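Local atomic coordinates of nucleoside kinase (Methanococcus jannaschii, PDB entry 2C4E), a protein that phosphorylates a broad range of nucleosides, with inosine, guanosine and cytidine preferred, to their monophosphates, using ATP as the best phosphate donor and a divalent metal ion as cofactor. Residues Ala44-Ala49 against Gly282-Leu287; Thr243-Ser248 against Ala272-Val277. One frame throughout, in Å; residues are numbered along the deposited sequence.

Contact 1: Ala44-Ala49 against Gly282-Leu287; sequences AAANTA and GCQTNL
N47, a substrate-binding residue in the first turns of helix 44-54, holds its carboxamide against C283 and Q284. Q284 NE2 gives a hydrogen bond to N47 OD1 at 3.0 Å, nearly straight at the hydrogen (167°). The oxygen is met in its own carbonyl plane and the donor lies in the amide plane of Q284, yet the two amide planes stand 83° apart, so the groups meet crosswise instead of lying flat on each other. The Q284 chain runs extended beyond CG (chi2 174°), which carries NE2 past the N47 side chain until it also lies 4.0 Å from A46 CB. C283 lies over one face of the N47 amide, displaced toward its O and N end, with CB 3.3 Å from N47 ND2 and SG near the same nitrogen at 3.5 Å. L287 adds a looser van der Waals touch of its CD1 methyl on the backbone O of N47 at 4.3 Å.

In the second shell, Y74 takes a further bond from Q284 NE2 and Y77 bonds Q284 OE1, which fixes the rotation of this amide. N47 ND2 in turn bonds D247 OD2, so the N47 amide is gripped at both ends and its orientation is set. A type I turn from Q284 to L287 brings L287 back toward the helix.

The buried contact thus ties the start of helix 44-54 to the loop between helices 263-277 and 290-299; A45, A46 and A49 rest on L61 of strand 58-62 in the larger sheet, while A44 and T48 face helix 245-258.

Contact 2: Thr243-Ser248 against Ala272-Val277; sequences TGAGDS and ATASFV
S248 and V277 make the tightest meeting here: S248 CB and V277 CG2 are 3.4 Å apart, closer than carbons usually come. V277 spreads its two methyls over the start of helix 245-258. CG1, anti to the backbone N (chi1 179°), reaches back to the carbonyl carbon of G244 at 3.8 Å, while CG2 bears on S248. G244 brings no side chain to this corner, and V277 CG1 packs directly on its backbone.

The hydroxyl of S248 is turned back onto its own helix. With chi1 at 72°, OG lies between the backbone N and the carbonyl carbon and donates to A245 O at 2.7 Å, well tilted from that carbonyl plane. This bond satisfies the hydroxyl within the helix although OG also presses on the neighbouring one, 3.1 Å from A274 CA. T273 completes the close side with its methyl, CG2 to S248 O at 3.5 Å; its own hydroxyl bonds the backbone O of I269.

The partly exposed margin at A245 and A274 is looser only in its side chains. Their CB atoms are 4.5 Å apart, although A274 CB comes to 3.7 Å from A245 O. Small residues let the backbones make their nearest approach here, the A245 and A274 CA atoms being 4.8 Å apart, without any hydrogen bond between the segments.

The glycine-rich T243-S248 run, with D247 as the inferred proton acceptor, has the GAGD signature of the ribokinase (PfkB) family. Its helix starts at the active site, where the main-chain amides form the anion hole in relatives, and helix 263-277 backs it.

Overall arrangement
Both contacts are buried, and they meet beside the substrate site, their centres about 8 Å apart. Contact 1 is polar: an amide-to-amide bond joins a helix to a loop. Contact 2 is apolar and helix against helix, with small residues and methyls in place of bonds between segments, and its A245-A274 margin is the more open one. The two join through substrate-binding side chains, one from each contact. Apolar packing adds a second junction, L287 CD2 to V277 CG2 at 3.3 Å. In sequence, both segments of contact 2 fall in the long stretch of chain between the two segments of contact 1.

Contact 1: Ala44-Ala49 against Gly282-Leu287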
ATOM      1  N   ALA A  44       1.861  13.834 -10.743  1.00 20.77           N
ATOM      2  CA  ALA A  44       2.343  15.190 -11.088  1.00 21.57           C
ATOM      3  C   ALA A  44       1.722  15.793 -12.354  1.00 21.78           C
ATOM      4  O   ALA A  44       1.365  16.975 -12.355  1.00 22.37           O
ATOM      5  CB  ALA A  44       3.850  15.213 -11.163  1.00 21.95           C
ATOM      6  N   ALA A  45       1.579  15.013 -13.425  1.00 21.06           N
ATOM      7  CA  ALA A  45       0.976  15.536 -14.651  1.00 20.65           C
ATOM      8  C   ALA A  45      -0.480  15.916 -14.444  1.00 20.46           C
ATOM      9  O   ALA A  45      -0.886  17.009 -14.809  1.00 20.92           O
ATOM     10  CB  ALA A  45       1.122  14.544 -15.833  1.00 20.90           C
ATOM     11  N   ALA A  46      -1.261  15.027 -13.838  1.00 20.32           N
ATOM     12  CA  ALA A  46      -2.666  15.264 -13.561  1.00 20.02           C
ATOM     13  C   ALA A  46      -2.857  16.435 -12.601  1.00 20.16           C
ATOM     14  O   ALA A  46      -3.727  17.268 -12.809  1.00 20.86           O
ATOM     15  CB  ALA A  46      -3.295  14.018 -12.997  1.00 20.52           C
ATOM     16  N   ASN A  47      -2.056  16.497 -11.551  1.00 19.87           N
ATOM     17  CA  ASN A  47      -2.112  17.611 -10.603  1.00 20.64           C
ATOM     18  C   ASN A  47      -1.998  18.938 -11.342  1.00 20.61           C
ATOM     19  O   ASN A  47      -2.775  19.869 -11.136  1.00 21.23           O
ATOM     20  CB  ASN A  47      -0.962  17.530  -9.606  1.00 20.48           C
ATOM     21  CG  ASN A  47      -1.118  16.376  -8.622  1.00 22.22           C
ATOM     22  OD1 ASN A  47      -2.201  15.812  -8.486  1.00 20.50           O
ATOM     23  ND2 ASN A  47      -0.035  16.025  -7.947  1.00 21.22           N
ATOM     24  N   THR A  48      -1.011  19.005 -12.208  1.00 21.42           N
ATOM     25  CA  THR A  48      -0.752  20.215 -12.972  1.00 21.53           C
ATOM     26  C   THR A  48      -1.927  20.502 -13.923  1.00 20.54           C
ATOM     27  O   THR A  48      -2.399  21.622 -13.988  1.00 19.81           O
ATOM     28  CB  THR A  48       0.586  20.104 -13.722  1.00 22.06           C
ATOM     29  OG1 THR A  48       1.664  19.814 -12.811  1.00 24.28           O
ATOM     30  CG2 THR A  48       0.982  21.437 -14.314  1.00 22.57           C
ATOM     31  N   ALA A  49      -2.411  19.487 -14.643  1.00 20.68           N
ATOM     32  CA  ALA A  49      -3.513  19.651 -15.593  1.00 20.70           C
ATOM     33  C   ALA A  49      -4.769  20.134 -14.921  1.00 21.09           C
ATOM     34  O   ALA A  49      -5.469  20.985 -15.459  1.00 21.05           O
ATOM     35  CB  ALA A  49      -3.797  18.350 -16.342  1.00 21.17           C
ATOM     36  N   GLY A 282      -4.234  16.307   0.001  1.00 25.50           N
ATOM     37  CA  GLY A 282      -4.459  15.951  -1.382  1.00 25.80           C
ATOM     38  C   GLY A 282      -3.932  17.051  -2.285  1.00 26.10           C
ATOM     39  O   GLY A 282      -4.015  18.240  -1.965  1.00 26.23           O
ATOM     40  N   CYS A 283      -3.382  16.649  -3.416  1.00 26.15           N
ATOM     41  CA  CYS A 283      -2.734  17.590  -4.328  1.00 26.86           C
ATOM     42  C   CYS A 283      -3.718  18.406  -5.144  1.00 26.93           C
ATOM     43  O   CYS A 283      -3.355  19.459  -5.675  1.00 27.19           O
ATOM     44  CB  CYS A 283      -1.800  16.848  -5.268  1.00 26.63           C
ATOM     45  SG  CYS A 283      -0.395  16.088  -4.452  1.00 28.48           S
ATOM     46  N   GLN A 284      -4.953  17.937  -5.256  1.00 27.01           N
ATOM     47  CA  GLN A 284      -5.948  18.635  -6.067  1.00 27.36           C
ATOM     48  C   GLN A 284      -7.129  19.168  -5.264  1.00 27.88           C
ATOM     49  O   GLN A 284      -8.010  19.832  -5.813  1.00 28.84           O
ATOM     50  CB  GLN A 284      -6.451  17.717  -7.180  1.00 26.93           C
ATOM     51  CG  GLN A 284      -5.336  17.191  -8.069  1.00 25.51           C
ATOM     52  CD  GLN A 284      -5.814  16.169  -9.072  1.00 22.50           C
ATOM     53  OE1 GLN A 284      -6.999  16.081  -9.341  1.00 23.47           O
ATOM     54  NE2 GLN A 284      -4.890  15.404  -9.638  1.00 21.64           N
ATOM     55  N   THR A 285      -7.149  18.894  -3.965  1.00 27.77           N
ATOM     56  CA  THR A 285      -8.343  19.152  -3.172  1.00 27.87           C
ATOM     57  C   THR A 285      -8.690  20.635  -3.017  1.00 27.44           C
ATOM     58  O   THR A 285      -9.858  20.989  -3.095  1.00 28.56           O
ATOM     59  CB  THR A 285      -8.236  18.453  -1.807  1.00 28.03           C
ATOM     60  OG1 THR A 285      -7.021  18.836  -1.154  1.00 30.83           O
ATOM     61  CG2 THR A 285      -8.096  16.967  -2.000  1.00 27.03           C
ATOM     62  N   ASN A 286      -7.685  21.497  -2.841  1.00 26.75           N
ATOM     63  CA  ASN A 286      -7.921  22.929  -2.631  1.00 26.28           C
ATOM     64  C   ASN A 286      -7.308  23.782  -3.732  1.00 25.74           C
ATOM     65  O   ASN A 286      -6.773  24.860  -3.465  1.00 24.68           O
ATOM     66  CB  ASN A 286      -7.389  23.376  -1.253  1.00 26.85           C
ATOM     67  CG  ASN A 286      -8.059  24.651  -0.741  1.00 27.74           C
ATOM     68  OD1 ASN A 286      -7.385  25.584  -0.270  1.00 29.38           O
ATOM     69  ND2 ASN A 286      -9.383  24.698  -0.821  1.00 29.25           N
ATOM     70  N   LEU A 287      -7.414  23.305  -4.971  1.00 24.90           N
ATOM     71  CA  LEU A 287      -6.914  24.067  -6.110  1.00 24.86           C
ATOM     72  C   LEU A 287      -7.812  25.279  -6.330  1.00 24.47           C
ATOM     73  O   LEU A 287      -9.041  25.151  -6.380  1.00 24.65           O
ATOM     74  CB  LEU A 287      -6.833  23.193  -7.367  1.00 25.01           C
ATOM     75  CG  LEU A 287      -5.661  22.209  -7.378  1.00 26.02           C
ATOM     76  CD1 LEU A 287      -5.844  21.185  -8.481  1.00 27.27           C
ATOM     77  CD2 LEU A 287      -4.320  22.898  -7.538  1.00 27.40           C
TER

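Contact 2: Thr243-Ser248 against Ala272-Val277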
ATOM      1  N   THR A 243       2.343  18.470  -0.179  1.00 35.44           N
ATOM      2  CA  THR A 243       2.636  17.562  -1.293  1.00 34.68           C
ATOM      3  C   THR A 243       2.294  18.143  -2.664  1.00 33.90           C
ATOM      4  O   THR A 243       3.038  17.956  -3.618  1.00 34.18           O
ATOM      5  CB  THR A 243       1.880  16.222  -1.130  1.00 34.69           C
ATOM      6  OG1 THR A 243       1.999  15.745   0.218  1.00 35.22           O
ATOM      7  CG2 THR A 243       2.519  15.120  -1.972  0.20 34.60           C
ATOM      8  N   GLY A 244       1.158  18.826  -2.754  1.00 32.90           N
ATOM      9  CA  GLY A 244       0.690  19.372  -4.021  1.00 31.54           C
ATOM     10  C   GLY A 244       1.263  20.725  -4.417  1.00 30.90           C
ATOM     11  O   GLY A 244       0.984  21.193  -5.513  1.00 29.28           O
ATOM     12  N   ALA A 245       2.070  21.328  -3.545  1.00 29.57           N
ATOM     13  CA  ALA A 245       2.526  22.706  -3.708  1.00 28.46           C
ATOM     14  C   ALA A 245       3.350  22.942  -4.968  1.00 27.29           C
ATOM     15  O   ALA A 245       3.082  23.890  -5.693  1.00 26.46           O
ATOM     16  CB  ALA A 245       3.312  23.153  -2.490  1.00 28.72           C
ATOM     17  N   GLY A 246       4.339  22.088  -5.220  1.00 26.34           N
ATOM     18  CA  GLY A 246       5.181  22.223  -6.398  1.00 25.92           C
ATOM     19  C   GLY A 246       4.390  22.181  -7.702  1.00 25.46           C
ATOM     20  O   GLY A 246       4.529  23.060  -8.568  1.00 24.10           O
ATOM     21  N   ASP A 247       3.544  21.167  -7.858  1.00 24.40           N
ATOM     22  CA  ASP A 247       2.790  21.029  -9.106  1.00 24.56           C
ATOM     23  C   ASP A 247       1.875  22.225  -9.299  1.00 24.09           C
ATOM     24  O   ASP A 247       1.693  22.700 -10.431  1.00 23.81           O
ATOM     25  CB  ASP A 247       1.975  19.738  -9.133  1.00 24.56           C
ATOM     26  CG  ASP A 247       2.844  18.495  -9.099  1.00 25.99           C
ATOM     27  OD1 ASP A 247       3.936  18.503  -9.705  1.00 29.53           O
ATOM     28  OD2 ASP A 247       2.508  17.461  -8.491  1.00 27.48           O
ATOM     29  N   SER A 248       1.324  22.732  -8.196  1.00 23.38           N
ATOM     30  CA  SER A 248       0.415  23.870  -8.260  1.00 23.28           C
ATOM     31  C   SER A 248       1.118  25.166  -8.642  1.00 22.41           C
ATOM     32  O   SER A 248       0.527  25.991  -9.322  1.00 22.16           O
ATOM     33  CB  SER A 248      -0.341  24.050  -6.948  1.00 23.78           C
ATOM     34  OG  SER A 248       0.510  24.535  -5.937  1.00 26.02           O
ATOM     35  N   ALA A 272       1.097  32.276  -5.455  1.00 22.63           N
ATOM     36  CA  ALA A 272      -0.235  32.430  -4.872  1.00 22.88           C
ATOM     37  C   ALA A 272      -1.027  31.131  -4.992  1.00 22.91           C
ATOM     38  O   ALA A 272      -1.719  30.722  -4.058  1.00 23.64           O
ATOM     39  CB  ALA A 272      -0.964  33.562  -5.532  1.00 23.28           C
ATOM     40  N   THR A 273      -0.902  30.459  -6.128  1.00 23.13           N
ATOM     41  CA  THR A 273      -1.602  29.191  -6.320  1.00 23.24           C
ATOM     42  C   THR A 273      -1.156  28.152  -5.316  1.00 23.53           C
ATOM     43  O   THR A 273      -1.985  27.469  -4.721  1.00 24.44           O
ATOM     44  CB  THR A 273      -1.378  28.642  -7.739  1.00 22.70           C
ATOM     45  OG1 THR A 273      -1.754  29.627  -8.701  1.00 23.48           O
ATOM     46  CG2 THR A 273      -2.310  27.465  -8.016  1.00 23.76           C
ATOM     47  N   ALA A 274       0.158  28.040  -5.127  1.00 23.71           N
ATOM     48  CA  ALA A 274       0.741  27.089  -4.190  1.00 23.98           C
ATOM     49  C   ALA A 274       0.285  27.325  -2.767  1.00 24.33           C
ATOM     50  O   ALA A 274       0.191  26.379  -1.981  1.00 24.44           O
ATOM     51  CB  ALA A 274       2.266  27.147  -4.251  1.00 24.04           C
ATOM     52  N   SER A 275      -0.002  28.583  -2.434  1.00 24.05           N
ATOM     53  CA  SER A 275      -0.437  28.942  -1.088  1.00 24.37           C
ATOM     54  C   SER A 275      -1.824  28.388  -0.755  1.00 24.62           C
ATOM     55  O   SER A 275      -2.144  28.213   0.417  1.00 25.13           O
ATOM     56  CB  SER A 275      -0.404  30.465  -0.891  1.00 24.21           C
ATOM     57  OG  SER A 275      -1.505  31.109  -1.516  1.00 24.29           O
ATOM     58  N   PHE A 276      -2.647  28.122  -1.774  1.00 24.21           N
ATOM     59  CA  PHE A 276      -3.962  27.508  -1.560  1.00 24.45           C
ATOM     60  C   PHE A 276      -3.883  25.998  -1.370  1.00 24.88           C
ATOM     61  O   PHE A 276      -4.583  25.426  -0.530  1.00 23.86           O
ATOM     62  CB  PHE A 276      -4.898  27.782  -2.736  1.00 24.40           C
ATOM     63  CG  PHE A 276      -5.529  29.125  -2.706  1.00 24.19           C
ATOM     64  CD1 PHE A 276      -5.013  30.166  -3.469  1.00 24.83           C
ATOM     65  CD2 PHE A 276      -6.648  29.360  -1.930  1.00 25.35           C
ATOM     66  CE1 PHE A 276      -5.600  31.415  -3.433  1.00 24.96           C
ATOM     67  CE2 PHE A 276      -7.235  30.606  -1.899  1.00 25.14           C
ATOM     68  CZ  PHE A 276      -6.709  31.635  -2.657  1.00 25.39           C
ATOM     69  N   VAL A 277      -3.061  25.347  -2.184  1.00 25.75           N
ATOM     70  CA  VAL A 277      -3.064  23.886  -2.232  1.00 27.10           C
ATOM     71  C   VAL A 277      -2.543  23.290  -0.934  1.00 27.36           C
ATOM     72  O   VAL A 277      -3.044  22.268  -0.468  1.00 28.10           O
ATOM     73  CB  VAL A 277      -2.274  23.361  -3.458  1.00 26.86           C
ATOM     74  CG1 VAL A 277      -2.258  21.842  -3.486  1.00 28.39           C
ATOM     75  CG2 VAL A 277      -2.915  23.878  -4.699  1.00 28.56           C
TER